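Endo-1,4-beta-xylanase (Bacteroides thetaiotaomicron VPI-5482, PDB 3KST) probably hydrolyses glycosidic bonds in xylan-type polysaccharides as a calcium-binding member of glycoside hydrolase family 43. Local coordinates at residues K213-T221 against K231-Q239; V87-F96 against Q158-I166. All coordinates share one frame; numbering follows the deposited sequence.

Interaction 1 (K213-T221 against K231-Q239)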
ATOM      1  N   LYS A 213      16.111  -7.026   7.420  1.00 10.07           N
ATOM      2  CA  LYS A 213      16.347  -5.616   7.811  1.00 10.06           C
ATOM      3  C   LYS A 213      16.525  -4.676   6.619  1.00  9.42           C
ATOM      4  O   LYS A 213      16.352  -3.477   6.772  1.00 10.02           O
ATOM      5  CB  LYS A 213      17.550  -5.457   8.774  1.00 10.53           C
ATOM      6  CG  LYS A 213      17.312  -6.071  10.100  1.00 12.03           C
ATOM      7  CD  LYS A 213      18.592  -6.086  10.905  1.00 12.93           C
ATOM      8  CE  LYS A 213      18.383  -6.678  12.259  1.00 16.09           C
ATOM      9  NZ  LYS A 213      19.691  -6.862  12.915  1.00 20.02           N
ATOM     10  N   GLY A 214      16.925  -5.253   5.472  1.00 10.18           N
ATOM     11  CA  GLY A 214      17.108  -4.593   4.200  1.00 10.39           C
ATOM     12  C   GLY A 214      15.897  -4.508   3.293  1.00 10.00           C
ATOM     13  O   GLY A 214      16.051  -4.118   2.092  1.00 10.16           O
ATOM     14  N   TYR A 215      14.707  -4.856   3.814  1.00  9.81           N
ATOM     15  CA  TYR A 215      13.443  -4.541   3.109  1.00  9.77           C
ATOM     16  C   TYR A 215      13.562  -3.057   2.742  1.00  9.60           C
ATOM     17  O   TYR A 215      13.991  -2.224   3.587  1.00  9.10           O
ATOM     18  CB  TYR A 215      12.231  -4.731   4.018  1.00  9.46           C
ATOM     19  CG  TYR A 215      10.865  -4.897   3.355  1.00  9.61           C
ATOM     20  CD1 TYR A 215      10.655  -5.825   2.329  1.00  8.22           C
ATOM     21  CD2 TYR A 215       9.749  -4.245   3.865  1.00  9.10           C
ATOM     22  CE1 TYR A 215       9.370  -6.027   1.760  1.00  8.24           C
ATOM     23  CE2 TYR A 215       8.459  -4.433   3.299  1.00 10.82           C
ATOM     24  CZ  TYR A 215       8.293  -5.327   2.252  1.00 10.57           C
ATOM     25  OH  TYR A 215       7.054  -5.516   1.723  1.00 11.34           O
ATOM     26  N   GLY A 216      13.235  -2.723   1.493  1.00 10.00           N
ATOM     27  CA  GLY A 216      13.368  -1.362   1.020  1.00  9.64           C
ATOM     28  C   GLY A 216      12.478  -0.999  -0.138  1.00  9.80           C
ATOM     29  O   GLY A 216      11.897  -1.874  -0.763  1.00 10.48           O
ATOM     30  N   VAL A 217      12.375   0.301  -0.387  1.00 10.40           N
ATOM     31  CA  VAL A 217      11.525   0.856  -1.422  1.00  9.51           C
ATOM     32  C   VAL A 217      12.317   1.422  -2.587  1.00  9.72           C
ATOM     33  O   VAL A 217      13.309   2.143  -2.392  1.00  8.75           O
ATOM     34  CB  VAL A 217      10.642   1.979  -0.851  1.00  9.11           C
ATOM     35  CG1 VAL A 217       9.749   2.621  -1.955  1.00  7.78           C
ATOM     36  CG2 VAL A 217       9.780   1.440   0.324  1.00  9.55           C
ATOM     37  N   GLY A 218      11.849   1.156  -3.803  1.00 10.47           N
ATOM     38  CA  GLY A 218      12.438   1.723  -5.011  1.00 10.75           C
ATOM     39  C   GLY A 218      11.332   2.070  -5.985  1.00 11.02           C
ATOM     40  O   GLY A 218      10.143   1.818  -5.693  1.00 11.67           O
ATOM     41  N   TYR A 219      11.697   2.639  -7.127  1.00 11.59           N
ATOM     42  CA  TYR A 219      10.694   2.892  -8.194  1.00 11.40           C
ATOM     43  C   TYR A 219      11.196   2.577  -9.610  1.00 11.56           C
ATOM     44  O   TYR A 219      12.396   2.344  -9.828  1.00 11.27           O
ATOM     45  CB  TYR A 219      10.134   4.323  -8.131  1.00 11.52           C
ATOM     46  CG  TYR A 219      11.034   5.425  -8.674  1.00 12.51           C
ATOM     47  CD1 TYR A 219      11.994   6.026  -7.867  1.00 13.39           C
ATOM     48  CD2 TYR A 219      10.904   5.890 -10.001  1.00 12.68           C
ATOM     49  CE1 TYR A 219      12.820   7.061  -8.341  1.00 13.04           C
ATOM     50  CE2 TYR A 219      11.737   6.931 -10.490  1.00 13.18           C
ATOM     51  CZ  TYR A 219      12.686   7.503  -9.655  1.00 14.24           C
ATOM     52  OH  TYR A 219      13.511   8.500 -10.097  1.00 15.46           O
ATOM     53  N   ALA A 220      10.229   2.569 -10.526  1.00 10.96           N
ATOM     54  CA  ALA A 220      10.423   2.387 -11.960  1.00 11.77           C
ATOM     55  C   ALA A 220       9.452   3.291 -12.681  1.00 12.43           C
ATOM     56  O   ALA A 220       8.383   3.610 -12.150  1.00 11.74           O
ATOM     57  CB  ALA A 220      10.198   0.951 -12.383  1.00 12.16           C
ATOM     58  N   THR A 221       9.840   3.713 -13.882  1.00 12.06           N
ATOM     59  CA  THR A 221       9.020   4.593 -14.697  1.00 12.91           C
ATOM     60  C   THR A 221       8.639   3.958 -16.017  1.00 12.78           C
ATOM     61  O   THR A 221       9.282   3.020 -16.489  1.00 12.37           O
ATOM     62  CB  THR A 221       9.714   5.955 -14.999  1.00 13.70           C
ATOM     63  OG1 THR A 221      10.930   5.764 -15.736  1.00 13.68           O
ATOM     64  CG2 THR A 221      10.042   6.688 -13.711  1.00 13.10           C
ATOM     65  N   LYS A 231      13.898   0.893 -14.131  1.00 13.50           N
ATOM     66  CA  LYS A 231      14.133   1.138 -12.720  1.00 13.26           C
ATOM     67  C   LYS A 231      15.072   2.302 -12.565  1.00 13.60           C
ATOM     68  O   LYS A 231      16.015   2.450 -13.368  1.00 13.73           O
ATOM     69  CB  LYS A 231      14.747  -0.094 -12.020  1.00 13.23           C
ATOM     70  CG  LYS A 231      13.752  -1.227 -11.762  1.00 13.50           C
ATOM     71  CD  LYS A 231      14.446  -2.512 -11.388  1.00 10.90           C
ATOM     72  CE  LYS A 231      13.475  -3.682 -11.146  1.00 10.66           C
ATOM     73  NZ  LYS A 231      14.153  -4.972 -10.886  1.00  7.65           N
ATOM     74  N   TYR A 232      14.778   3.153 -11.583  1.00 13.82           N
ATOM     75  CA  TYR A 232      15.658   4.268 -11.201  1.00 13.79           C
ATOM     76  C   TYR A 232      17.047   3.691 -10.861  1.00 14.56           C
ATOM     77  O   TYR A 232      17.144   2.717 -10.105  1.00 13.17           O
ATOM     78  CB  TYR A 232      15.034   4.986 -10.009  1.00 14.78           C
ATOM     79  CG  TYR A 232      15.842   6.117  -9.414  1.00 15.80           C
ATOM     80  CD1 TYR A 232      16.398   7.120 -10.219  1.00 17.87           C
ATOM     81  CD2 TYR A 232      15.993   6.221  -8.028  1.00 17.68           C
ATOM     82  CE1 TYR A 232      17.132   8.178  -9.643  1.00 19.17           C
ATOM     83  CE2 TYR A 232      16.682   7.264  -7.452  1.00 18.77           C
ATOM     84  CZ  TYR A 232      17.245   8.243  -8.243  1.00 21.06           C
ATOM     85  OH  TYR A 232      17.950   9.234  -7.586  1.00 22.27           O
ATOM     86  N   SER A 233      18.094   4.297 -11.430  1.00 14.68           N
ATOM     87  CA  SER A 233      19.456   3.803 -11.278  0.50 15.62           C
ATOM     88  C   SER A 233      20.001   3.910  -9.843  1.00 15.45           C
ATOM     89  O   SER A 233      20.868   3.125  -9.473  1.00 16.96           O
ATOM     90  CB  SER A 233      20.402   4.502 -12.277  0.50 15.31           C
ATOM     91  OG  SER A 233      21.595   3.756 -12.437  0.50 16.74           O
ATOM     92  N   LYS A 234      19.487   4.869  -9.052  1.00 15.58           N
ATOM     93  CA  LYS A 234      19.920   5.078  -7.650  1.00 15.44           C
ATOM     94  C   LYS A 234      18.942   4.453  -6.633  1.00 14.78           C
ATOM     95  O   LYS A 234      18.909   4.885  -5.442  1.00 13.32           O
ATOM     96  CB  LYS A 234      20.097   6.573  -7.286  1.00 15.94           C
ATOM     97  CG  LYS A 234      20.818   7.520  -8.283  1.00 18.41           C
ATOM     98  CD  LYS A 234      22.335   7.558  -8.127  1.00 21.90           C
ATOM     99  CE  LYS A 234      22.779   8.185  -6.790  1.00 22.91           C
ATOM    100  NZ  LYS A 234      24.190   8.677  -6.848  1.00 25.56           N
ATOM    101  N   ASN A 235      18.127   3.474  -7.058  1.00 13.40           N
ATOM    102  CA  ASN A 235      17.322   2.728  -6.068  1.00 13.30           C
ATOM    103  C   ASN A 235      18.302   2.025  -5.100  1.00 12.98           C
ATOM    104  O   ASN A 235      19.422   1.668  -5.516  1.00 12.70           O
ATOM    105  CB  ASN A 235      16.427   1.650  -6.681  1.00 11.90           C
ATOM    106  CG  ASN A 235      15.134   2.170  -7.299  1.00 12.81           C
ATOM    107  OD1 ASN A 235      14.601   3.228  -6.970  1.00 11.64           O
ATOM    108  ND2 ASN A 235      14.577   1.347  -8.170  1.00 11.28           N
ATOM    109  N   PRO A 236      17.905   1.805  -3.831  1.00 13.71           N
ATOM    110  CA  PRO A 236      16.594   2.147  -3.245  1.00 13.19           C
ATOM    111  C   PRO A 236      16.420   3.590  -2.739  1.00 12.82           C
ATOM    112  O   PRO A 236      17.400   4.277  -2.411  1.00 13.11           O
ATOM    113  CB  PRO A 236      16.479   1.168  -2.092  1.00 12.70           C
ATOM    114  CG  PRO A 236      17.886   0.926  -1.638  1.00 13.74           C
ATOM    115  CD  PRO A 236      18.768   1.110  -2.851  1.00 13.69           C
ATOM    116  N   LEU A 237      15.165   4.035  -2.712  1.00 12.63           N
ATOM    117  CA  LEU A 237      14.797   5.338  -2.149  1.00 13.31           C
ATOM    118  C   LEU A 237      14.821   5.308  -0.624  1.00 13.14           C
ATOM    119  O   LEU A 237      15.074   6.345  -0.009  1.00 12.52           O
ATOM    120  CB  LEU A 237      13.387   5.774  -2.583  1.00 14.36           C
ATOM    121  CG  LEU A 237      13.137   6.368  -3.975  1.00 15.76           C
ATOM    122  CD1 LEU A 237      14.066   5.811  -5.024  1.00 19.75           C
ATOM    123  CD2 LEU A 237      11.632   6.243  -4.358  1.00 19.53           C
ATOM    124  N   LEU A 238      14.528   4.142  -0.032  1.00 11.46           N
ATOM    125  CA  LEU A 238      14.399   3.980   1.416  1.00 10.87           C
ATOM    126  C   LEU A 238      14.774   2.550   1.785  1.00 10.78           C
ATOM    127  O   LEU A 238      14.153   1.634   1.317  1.00  9.87           O
ATOM    128  CB  LEU A 238      12.943   4.236   1.844  1.00 10.44           C
ATOM    129  CG  LEU A 238      12.590   3.962   3.331  1.00 12.09           C
ATOM    130  CD1 LEU A 238      13.353   4.928   4.190  1.00 13.26           C
ATOM    131  CD2 LEU A 238      11.075   4.014   3.616  1.00  9.26           C
ATOM    132  N   GLN A 239      15.802   2.380   2.612  1.00 10.92           N
ATOM    133  CA  GLN A 239      16.259   1.077   3.102  1.00 11.65           C
ATOM    134  C   GLN A 239      16.901   1.330   4.488  1.00 12.21           C
ATOM    135  O   GLN A 239      18.129   1.342   4.658  1.00 14.78           O
ATOM    136  CB  GLN A 239      17.195   0.415   2.082  1.00 11.72           C
ATOM    137  CG  GLN A 239      17.649  -1.002   2.441  1.00 11.95           C
ATOM    138  CD  GLN A 239      18.528  -1.631   1.374  1.00 15.00           C
ATOM    139  OE1 GLN A 239      19.539  -1.062   0.991  1.00 15.12           O
ATOM    140  NE2 GLN A 239      18.163  -2.825   0.918  1.00 16.08           N
TER
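Asn235 plugs its carboxamide into the backbone edge of Tyr219, standing in for a strand residue where the chain 231-239 has turned away. Its OD1 accepts from Tyr219 N at 3.0 Å, the donor lying above the carbonyl plane, while ND2, with its partner near the amide plane, gives a bond of 2.9 Å to Tyr219 O. That carbonyl is gripped twice, since Tyr232 N also donates to it. A lysine in place of Asn235 would probably leave Tyr219 N without this acceptor and Tyr219 O with one donor fewer. Packing is tight beside it: the Tyr219 side chain, with CG wedged between backbone N and carbonyl carbon (chi1 77°), takes Tyr232 CB over one ring face, 3.6 Å from the centroid. In return Tyr219 OH, weakly bonded to Val293 N, covers the rim of the Tyr232 ring, 3.2 Å from its CD1. The rings are nearly parallel at 19° but barely overlap, and Leu237 CD1 fills the Tyr219 edge.

This is the outer margin of one four-stranded antiparallel blade of the five-bladed beta-propeller of family 43. Leu237 and Leu238 both face Val217 in a classic beta bulge: Val217 N donates to Leu238 O at 2.8 Å, and Val217 O takes Leu237 N at 2.7 Å and Leu238 N weakly. Gly218, having no side chain, lets the Asn235 amide lie close. The more open end has little side-chain packing; there extended Gln239 pins Gly214 O through NE2 at 2.7 Å, on a lone pair.

Interaction 2 (V87-F96 against Q158-I166)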
ATOM      1  N   VAL A  87     -14.098   6.488  -4.963  1.00 16.31           N
ATOM      2  CA  VAL A  87     -14.195   6.491  -6.428  0.50 17.38           C
ATOM      3  C   VAL A  87     -15.316   7.458  -6.852  1.00 18.21           C
ATOM      4  O   VAL A  87     -16.513   7.198  -6.646  1.00 17.72           O
ATOM      5  CB  VAL A  87     -14.344   5.073  -7.012  0.50 17.34           C
ATOM      6  CG1 VAL A  87     -13.090   4.235  -6.708  0.50 17.10           C
ATOM      7  CG2 VAL A  87     -15.552   4.395  -6.477  0.50 16.94           C
ATOM      8  N   GLU A  88     -14.899   8.587  -7.442  1.00 20.04           N
ATOM      9  CA  GLU A  88     -15.799   9.676  -7.883  1.00 21.89           C
ATOM     10  C   GLU A  88     -16.893   9.193  -8.840  1.00 21.76           C
ATOM     11  O   GLU A  88     -18.060   9.602  -8.701  1.00 22.04           O
ATOM     12  CB  GLU A  88     -15.006  10.839  -8.516  1.00 22.36           C
ATOM     13  CG  GLU A  88     -15.702  12.188  -8.405  1.00 25.98           C
ATOM     14  CD  GLU A  88     -15.756  12.713  -6.967  1.00 29.13           C
ATOM     15  OE1 GLU A  88     -14.728  12.641  -6.251  1.00 33.58           O
ATOM     16  OE2 GLU A  88     -16.821  13.216  -6.544  1.00 33.24           O
ATOM     17  N   SER A  89     -16.477   8.339  -9.788  1.00 22.07           N
ATOM     18  CA  SER A  89     -17.339   7.631 -10.760  1.00 22.56           C
ATOM     19  C   SER A  89     -18.514   6.904 -10.104  1.00 21.93           C
ATOM     20  O   SER A  89     -19.638   6.990 -10.601  1.00 23.01           O
ATOM     21  CB  SER A  89     -16.492   6.591 -11.535  1.00 22.03           C
ATOM     22  OG  SER A  89     -17.270   5.822 -12.437  1.00 25.73           O
ATOM     23  N   LYS A  90     -18.246   6.220  -8.981  1.00 21.11           N
ATOM     24  CA  LYS A  90     -19.247   5.405  -8.256  1.00 20.44           C
ATOM     25  C   LYS A  90     -19.858   6.037  -7.001  1.00 19.84           C
ATOM     26  O   LYS A  90     -20.786   5.453  -6.433  1.00 19.44           O
ATOM     27  CB  LYS A  90     -18.636   4.063  -7.820  1.00 20.44           C
ATOM     28  CG  LYS A  90     -17.729   3.365  -8.823  1.00 19.91           C
ATOM     29  CD  LYS A  90     -18.459   2.983 -10.066  1.00 19.58           C
ATOM     30  CE  LYS A  90     -17.593   2.147 -10.955  1.00 18.31           C
ATOM     31  NZ  LYS A  90     -18.383   1.700 -12.098  1.00 18.08           N
ATOM     32  N   LYS A  91     -19.308   7.171  -6.551  1.00 19.74           N
ATOM     33  CA  LYS A  91     -19.704   7.874  -5.299  1.00 19.24           C
ATOM     34  C   LYS A  91     -19.814   6.951  -4.081  1.00 18.61           C
ATOM     35  O   LYS A  91     -20.823   6.924  -3.355  1.00 18.30           O
ATOM     36  CB  LYS A  91     -20.937   8.771  -5.505  1.00 20.07           C
ATOM     37  CG  LYS A  91     -20.645   9.892  -6.494  1.00 20.71           C
ATOM     38  CD  LYS A  91     -21.794  10.881  -6.579  1.00 23.45           C
ATOM     39  CE  LYS A  91     -21.420  12.100  -7.404  1.00 24.47           C
ATOM     40  NZ  LYS A  91     -20.352  12.922  -6.776  1.00 26.16           N
ATOM     41  N   LYS A  92     -18.724   6.197  -3.881  1.00 17.24           N
ATOM     42  CA  LYS A  92     -18.624   5.148  -2.869  1.00 16.06           C
ATOM     43  C   LYS A  92     -17.133   4.821  -2.606  1.00 14.11           C
ATOM     44  O   LYS A  92     -16.284   5.027  -3.484  1.00 12.61           O
ATOM     45  CB  LYS A  92     -19.340   3.909  -3.423  1.00 17.13           C
ATOM     46  CG  LYS A  92     -19.770   2.855  -2.432  1.00 17.87           C
ATOM     47  CD  LYS A  92     -20.597   1.719  -3.068  1.00 20.48           C
ATOM     48  CE  LYS A  92     -21.908   2.203  -3.721  1.00 21.77           C
ATOM     49  NZ  LYS A  92     -22.717   1.064  -4.230  1.00 22.24           N
ATOM     50  N   PHE A  93     -16.848   4.298  -1.417  1.00 13.12           N
ATOM     51  CA  PHE A  93     -15.489   3.881  -1.036  1.00 12.51           C
ATOM     52  C   PHE A  93     -15.237   2.416  -1.433  1.00 12.18           C
ATOM     53  O   PHE A  93     -16.096   1.555  -1.246  1.00 12.52           O
ATOM     54  CB  PHE A  93     -15.251   4.096   0.464  1.00 12.66           C
ATOM     55  CG  PHE A  93     -15.404   5.527   0.877  1.00 11.42           C
ATOM     56  CD1 PHE A  93     -16.670   6.045   1.171  1.00 11.85           C
ATOM     57  CD2 PHE A  93     -14.294   6.375   0.927  1.00 10.82           C
ATOM     58  CE1 PHE A  93     -16.829   7.373   1.532  1.00 12.07           C
ATOM     59  CE2 PHE A  93     -14.455   7.723   1.274  1.00 12.99           C
ATOM     60  CZ  PHE A  93     -15.722   8.212   1.580  1.00 12.58           C
ATOM     61  N   TYR A  94     -14.053   2.137  -1.979  1.00 12.76           N
ATOM     62  CA  TYR A  94     -13.630   0.789  -2.354  1.00 11.88           C
ATOM     63  C   TYR A  94     -12.385   0.403  -1.555  1.00 11.57           C
ATOM     64  O   TYR A  94     -11.430   1.182  -1.501  1.00 10.29           O
ATOM     65  CB  TYR A  94     -13.351   0.712  -3.866  1.00 12.47           C
ATOM     66  CG  TYR A  94     -14.630   0.664  -4.709  1.00 13.47           C
ATOM     67  CD1 TYR A  94     -15.538   1.735  -4.714  1.00 16.39           C
ATOM     68  CD2 TYR A  94     -14.957  -0.464  -5.481  1.00 14.17           C
ATOM     69  CE1 TYR A  94     -16.724   1.678  -5.462  1.00 16.82           C
ATOM     70  CE2 TYR A  94     -16.140  -0.507  -6.260  1.00 15.29           C
ATOM     71  CZ  TYR A  94     -17.005   0.586  -6.245  1.00 17.51           C
ATOM     72  OH  TYR A  94     -18.177   0.598  -6.952  1.00 17.90           O
ATOM     73  N   LEU A  95     -12.446  -0.758  -0.889  1.00 11.34           N
ATOM     74  CA  LEU A  95     -11.334  -1.348  -0.166  1.00 10.64           C
ATOM     75  C   LEU A  95     -10.806  -2.540  -0.982  1.00 11.06           C
ATOM     76  O   LEU A  95     -11.523  -3.517  -1.180  1.00 11.65           O
ATOM     77  CB  LEU A  95     -11.783  -1.838   1.223  1.00 11.52           C
ATOM     78  CG  LEU A  95     -10.891  -2.789   2.024  1.00 11.86           C
ATOM     79  CD1 LEU A  95      -9.570  -2.115   2.247  1.00  9.75           C
ATOM     80  CD2 LEU A  95     -11.598  -3.264   3.315  1.00 12.30           C
ATOM     81  N   PHE A  96      -9.553  -2.447  -1.425  1.00  9.66           N
ATOM     82  CA  PHE A  96      -8.875  -3.506  -2.163  1.00  8.96           C
ATOM     83  C   PHE A  96      -7.892  -4.152  -1.184  1.00  8.51           C
ATOM     84  O   PHE A  96      -7.170  -3.461  -0.484  1.00  8.70           O
ATOM     85  CB  PHE A  96      -8.167  -2.949  -3.387  1.00  9.63           C
ATOM     86  CG  PHE A  96      -9.090  -2.714  -4.532  1.00  8.74           C
ATOM     87  CD1 PHE A  96      -9.911  -1.584  -4.577  1.00 10.70           C
ATOM     88  CD2 PHE A  96      -9.215  -3.671  -5.530  1.00 10.93           C
ATOM     89  CE1 PHE A  96     -10.806  -1.415  -5.665  1.00 10.64           C
ATOM     90  CE2 PHE A  96     -10.088  -3.490  -6.587  1.00 11.46           C
ATOM     91  CZ  PHE A  96     -10.876  -2.373  -6.654  1.00 11.71           C
ATOM     92  N   GLN A 158      -5.868  -4.369 -16.636  1.00 11.45           N
ATOM     93  CA  GLN A 158      -6.975  -3.420 -16.653  1.00 12.27           C
ATOM     94  C   GLN A 158      -8.143  -4.076 -15.919  1.00 11.66           C
ATOM     95  O   GLN A 158      -8.328  -5.302 -16.014  1.00 12.39           O
ATOM     96  CB  GLN A 158      -7.369  -3.122 -18.101  1.00 13.28           C
ATOM     97  CG  GLN A 158      -8.441  -2.081 -18.276  1.00 15.59           C
ATOM     98  CD  GLN A 158      -8.925  -1.982 -19.713  1.00 17.11           C
ATOM     99  OE1 GLN A 158      -8.227  -2.381 -20.650  1.00 16.65           O
ATOM    100  NE2 GLN A 158     -10.133  -1.425 -19.895  1.00 18.70           N
HETATM  101  N   MSE A 159      -8.898  -3.279 -15.161  1.00 10.79           N
HETATM  102  CA  MSE A 159     -10.100  -3.780 -14.481  1.00 10.96           C
HETATM  103  C   MSE A 159     -11.326  -3.546 -15.361  1.00 12.04           C
HETATM  104  O   MSE A 159     -11.316  -2.706 -16.266  1.00 13.21           O
HETATM  105  CB  MSE A 159     -10.362  -3.083 -13.128  1.00 10.66           C
HETATM  106  CG  MSE A 159      -9.226  -3.162 -12.125  1.00 11.73           C
HETATM  107 SE   MSE A 159      -9.862  -3.103 -10.293  0.75 10.38          SE
HETATM  108  CE  MSE A 159     -10.454  -4.910 -10.179  1.00 15.34           C
ATOM    109  N   THR A 160     -12.398  -4.280 -15.069  1.00 12.54           N
ATOM    110  CA  THR A 160     -13.690  -3.995 -15.690  1.00 13.38           C
ATOM    111  C   THR A 160     -14.232  -2.652 -15.122  1.00 14.30           C
ATOM    112  O   THR A 160     -13.675  -2.096 -14.156  1.00 13.70           O
ATOM    113  CB  THR A 160     -14.673  -5.158 -15.473  1.00 12.70           C
ATOM    114  OG1 THR A 160     -14.786  -5.441 -14.077  1.00 12.67           O
ATOM    115  CG2 THR A 160     -14.175  -6.444 -16.175  1.00 13.38           C
ATOM    116  N   ASP A 161     -15.331  -2.163 -15.704  1.00 14.68           N
ATOM    117  CA  ASP A 161     -15.941  -0.878 -15.317  1.00 15.84           C
ATOM    118  C   ASP A 161     -16.404  -0.884 -13.853  1.00 15.51           C
ATOM    119  O   ASP A 161     -16.317   0.128 -13.178  1.00 15.84           O
ATOM    120  CB  ASP A 161     -17.177  -0.542 -16.202  1.00 16.82           C
ATOM    121  CG  ASP A 161     -16.849  -0.356 -17.702  1.00 20.53           C
ATOM    122  OD1 ASP A 161     -15.765   0.153 -18.070  1.00 24.96           O
ATOM    123  OD2 ASP A 161     -17.724  -0.688 -18.545  1.00 23.56           O
ATOM    124  N   ASP A 162     -16.883  -2.035 -13.374  1.00 14.69           N
ATOM    125  CA  ASP A 162     -17.395  -2.158 -11.987  1.00 14.49           C
ATOM    126  C   ASP A 162     -16.294  -2.329 -10.929  1.00 13.39           C
ATOM    127  O   ASP A 162     -16.622  -2.477  -9.752  1.00 13.46           O
ATOM    128  CB  ASP A 162     -18.480  -3.268 -11.860  1.00 14.76           C
ATOM    129  CG  ASP A 162     -17.967  -4.697 -12.132  1.00 16.20           C
ATOM    130  OD1 ASP A 162     -16.775  -4.924 -12.363  1.00 16.98           O
ATOM    131  OD2 ASP A 162     -18.781  -5.645 -12.032  1.00 20.10           O
ATOM    132  N   LEU A 163     -15.021  -2.395 -11.347  1.00 12.05           N
ATOM    133  CA  LEU A 163     -13.877  -2.568 -10.422  1.00 11.58           C
ATOM    134  C   LEU A 163     -13.871  -3.900  -9.619  1.00 11.84           C
ATOM    135  O   LEU A 163     -13.140  -4.032  -8.589  1.00 11.03           O
ATOM    136  CB  LEU A 163     -13.797  -1.332  -9.482  1.00 11.15           C
ATOM    137  CG  LEU A 163     -13.872   0.098 -10.069  1.00  9.84           C
ATOM    138  CD1 LEU A 163     -13.662   1.219  -9.033  1.00 12.22           C
ATOM    139  CD2 LEU A 163     -12.849   0.262 -11.182  1.00 11.78           C
HETATM  140  N   MSE A 164     -14.631  -4.892 -10.120  1.00 11.73           N
HETATM  141  CA  MSE A 164     -14.848  -6.175  -9.477  0.50 12.03           C
HETATM  142  C   MSE A 164     -14.020  -7.302 -10.136  1.00 11.62           C
HETATM  143  O   MSE A 164     -13.825  -8.344  -9.552  1.00 12.13           O
HETATM  144  CB  MSE A 164     -16.361  -6.481  -9.570  0.50 12.34           C
HETATM  145  CG  MSE A 164     -16.923  -7.296  -8.447  0.50 12.55           C
HETATM  146 SE   MSE A 164     -17.253  -6.264  -6.817  0.38 12.21          SE
HETATM  147  CE  MSE A 164     -16.180  -4.691  -7.171  0.50 12.81           C
ATOM    148  N   SER A 165     -13.580  -7.089 -11.372  1.00 11.86           N
ATOM    149  CA  SER A 165     -12.828  -8.107 -12.116  1.00 11.47           C
ATOM    150  C   SER A 165     -11.681  -7.484 -12.876  1.00 11.02           C
ATOM    151  O   SER A 165     -11.718  -6.282 -13.183  1.00 10.06           O
ATOM    152  CB  SER A 165     -13.736  -8.747 -13.167  1.00 12.08           C
ATOM    153  OG  SER A 165     -14.925  -9.285 -12.625  1.00 11.46           O
ATOM    154  N   ILE A 166     -10.678  -8.308 -13.172  1.00 10.12           N
ATOM    155  CA  ILE A 166      -9.577  -7.905 -14.063  1.00 11.15           C
ATOM    156  C   ILE A 166      -9.831  -8.484 -15.447  1.00 11.11           C
ATOM    157  O   ILE A 166     -10.470  -9.530 -15.575  1.00 12.64           O
ATOM    158  CB  ILE A 166      -8.174  -8.309 -13.560  1.00 10.19           C
ATOM    159  CG1 ILE A 166      -7.993  -9.805 -13.329  1.00 10.79           C
ATOM    160  CG2 ILE A 166      -7.855  -7.585 -12.254  1.00 12.13           C
ATOM    161  CD1 ILE A 166      -6.489 -10.173 -13.246  1.00  8.67           C
TER
HETATM  162  O   HOH W   1     -18.758  -1.561  -8.508  1.00 11.90           O
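Leu163 lays CD1 over Tyr94, while its CB and carbonyl oxygen meet Phe96. CD1 sits over one face of the Tyr94 ring, 4.2 Å from the centroid and 16° off the normal, so this is a CH-pi contact, with the two side chains crossing at about a right angle. The same methyl meets Val87 CG1 tip to tip at 3.9 Å. An apolar side chain long enough to carry a methyl over the Tyr94 face to Val87 suits this buried place. Phe96 instead turns its edge to the backbone: CZ lies 3.4 Å from Leu163 O, near the ring plane. That buried carbonyl has no hydrogen-bonding partner, and the slightly positive ring edge probably offers it mild compensation. The selenomethionine Met159, its side chain running opposite to that of Phe96 and bent at chi3 (78°), brings SE obliquely to the same end of the ring, 3.7 Å from Phe96 CE2, a Met-aromatic contact.

The contact joins neighbouring blades of the five-bladed beta-propeller: Tyr94 and Phe96 stand on the middle strand of the 80-108 sheet, and Leu163 ends a type I turn in the loop after strand 152-158 of the next. Pro141 of that second sheet also touches Leu163 and Met159. Within the loop Asp162 OD1 shapes an Asx turn, accepting Met164 N at 3.1 Å from well above the carboxylate plane and Thr160 OG1 on the other side of it, nearly in line with the C-O bond.

Nearer solvent the contact becomes polar. Lys90, bent at chi2 (-63°), swings NZ to Asp161 O at 2.8 Å, arriving well above the carbonyl plane. Long and flexible, the lysine reaches across to a backbone oxygen, while the charged ends of Asp161 and Asp162 stay more distant. A water links Tyr94 OH to Asp162 O.

Followed from the N terminus, the chain passes first through 87-96, the hairpin turn and the first part of strand 92-99 in the three-stranded 80-108 sheet, and about sixty residues later 158-166 comes back against it, so interaction 2 closes a long loop between two neighbouring sheets. Interaction 1 opens only afterwards and is local: strand 216-222 leads through a short loop to 230-231, and 231-239 runs back along its outer edge, beyond that short last strand. The two are therefore in series, neither nested nor crossed. Interactions 1 and 2 have their centres about 29 Å apart, on opposite sides of the chain's centre; one finishes the margin of a single sheet, the other tethers sheet to sheet.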